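SPI-1 type 3 secretion system pilotin (Salmonella typhimurium, PDB 6XFJ) acts as a pilot lipoprotein needed to localise the secretin InvG to the outer membrane during assembly of the type III secretion injectisome. Local coordinates at residues B[66-69]-B[70-73]. Sequence-based numbering, arbitrary orientation.
Sequences LSIY and QTLL
Ser67 and Gln70 trade hydrogen bonds at the start of helix 68-80, forming a capping box in the C-terminal part of the pilotin, the piece held by this chain. Ser67 OG accepts from Gln70 N at 3.0 Å, and in return the side-chain carbonyl of Gln70 takes the backbone N-H of the cap residue, Ser67 N to Gln70 OE1 being 2.8 Å. Both bonds are nearly straight, although the N-H meets the amide from above its carbonyl plane, 52° out of it. Gln70 can reach back because CG sits beside its own backbone N (chi1 -69°) and the chain runs on extended from there. The Leu66 side chain crosses that of Gln70 at about a right angle, CD2 lying 3.5 Å from Gln70 OE1.

The carbonyl of Ser67 is gripped twice by Thr71, one turn later: Ser67 O takes the backbone N at 2.9 Å, in the first i to i+4 bond of the helix, and OG1, also at 2.9 Å. The hydroxyl can do this because chi1 of 55° folds it back over the preceding turn, while the methyl CG2 packs on Leu66 CB at 3.6 Å. Farther along, Ile68 CG1 lies beside Leu72 CD1, and the Tyr69 ring runs alongside Leu73, CE2 to CD2 4.0 Å.

Around this turn, Ile68 and Leu72 pack on helix 25-36, Thr71 meets helix 44-59, and Tyr69 OH is hydrogen-bonded to Glu36. The cap also faces the dimer partner: Ser67 OG bonds to Asn65 O of the second subunit, and Gln70 OE1 to Gln70 NE2 of that subunit. The polar groups that cap this helix thus also join the dimer.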
loop_
_atom_site.group_PDB
_atom_site.type_symbol
_atom_site.label_atom_id
_atom_site.label_comp_id
_atom_site.label_asym_id
_atom_site.label_seq_id
_atom_site.Cartn_x
_atom_site.Cartn_y
_atom_site.Cartn_z
ATOM N N LEU B 66 1.149 -3.995 -5.167
ATOM C CA LEU B 66 1.000 -2.591 -5.563
ATOM C C LEU B 66 0.254 -1.806 -4.523
ATOM O O LEU B 66 -0.443 -2.311 -3.656
ATOM C CB LEU B 66 0.238 -2.517 -6.874
ATOM C CG LEU B 66 0.919 -3.174 -8.046
ATOM C CD1 LEU B 66 0.093 -2.891 -9.271
ATOM C CD2 LEU B 66 2.366 -2.788 -8.206
ATOM N N SER B 67 0.565 -0.496 -4.500
ATOM C CA SER B 67 -0.058 0.417 -3.527
ATOM C C SER B 67 -1.482 0.763 -3.882
ATOM O O SER B 67 -1.918 0.562 -5.036
ATOM C CB SER B 67 0.767 1.670 -3.408
ATOM O OG SER B 67 0.618 2.450 -4.575
ATOM N N ILE B 68 -2.237 1.377 -2.959
ATOM C CA ILE B 68 -3.575 1.905 -3.324
ATOM C C ILE B 68 -3.422 2.933 -4.432
ATOM O O ILE B 68 -4.284 3.007 -5.281
ATOM C CB ILE B 68 -4.361 2.378 -2.116
ATOM C CG1 ILE B 68 -5.842 2.447 -2.484
ATOM C CG2 ILE B 68 -3.777 3.722 -1.587
ATOM C CD1 ILE B 68 -6.709 2.770 -1.323
ATOM N N TYR B 69 -2.380 3.791 -4.403
ATOM C CA TYR B 69 -2.261 4.796 -5.463
ATOM C C TYR B 69 -2.151 4.072 -6.814
ATOM O O TYR B 69 -2.790 4.440 -7.784
ATOM C CB TYR B 69 -1.053 5.716 -5.198
ATOM C CG TYR B 69 -0.955 6.785 -6.251
ATOM C CD1 TYR B 69 -1.664 7.982 -6.160
ATOM C CD2 TYR B 69 -0.190 6.580 -7.378
ATOM C CE1 TYR B 69 -1.678 8.908 -7.173
ATOM C CE2 TYR B 69 -0.152 7.557 -8.377
ATOM C CZ TYR B 69 -0.899 8.722 -8.285
ATOM O OH TYR B 69 -0.837 9.666 -9.265
ATOM N N GLN B 70 -1.246 3.113 -6.873
ATOM C CA GLN B 70 -0.927 2.399 -8.140
ATOM C C GLN B 70 -2.162 1.614 -8.627
ATOM O O GLN B 70 -2.399 1.578 -9.812
ATOM C CB GLN B 70 0.207 1.421 -7.912
ATOM C CG GLN B 70 1.524 2.163 -7.663
ATOM C CD GLN B 70 2.567 1.401 -6.891
ATOM O OE1 GLN B 70 2.389 0.246 -6.543
ATOM N NE2 GLN B 70 3.688 2.069 -6.542
ATOM N N THR B 71 -2.931 1.061 -7.693
ATOM C CA THR B 71 -4.111 0.271 -8.119
ATOM C C THR B 71 -5.293 1.149 -8.470
ATOM O O THR B 71 -6.034 0.798 -9.393
ATOM C CB THR B 71 -4.420 -0.788 -7.092
ATOM O OG1 THR B 71 -4.597 -0.220 -5.820
ATOM C CG2 THR B 71 -3.328 -1.839 -7.060
ATOM N N LEU B 72 -5.518 2.262 -7.806
ATOM C CA LEU B 72 -6.513 3.263 -8.273
ATOM C C LEU B 72 -6.145 3.748 -9.675
ATOM O O LEU B 72 -6.982 3.902 -10.531
ATOM C CB LEU B 72 -6.654 4.407 -7.275
ATOM C CG LEU B 72 -7.388 4.101 -5.982
ATOM C CD1 LEU B 72 -7.185 5.172 -4.957
ATOM C CD2 LEU B 72 -8.897 3.898 -6.243
ATOM N N LEU B 73 -4.855 4.056 -9.857
ATOM C CA LEU B 73 -4.414 4.604 -11.155
ATOM C C LEU B 73 -4.612 3.530 -12.245
ATOM O O LEU B 73 -5.077 3.849 -13.309
ATOM C CB LEU B 73 -2.961 5.047 -11.054
ATOM C CG LEU B 73 -2.444 5.893 -12.210
ATOM C CD1 LEU B 73 -3.159 7.209 -12.328
ATOM C CD2 LEU B 73 -0.969 6.141 -12.043
#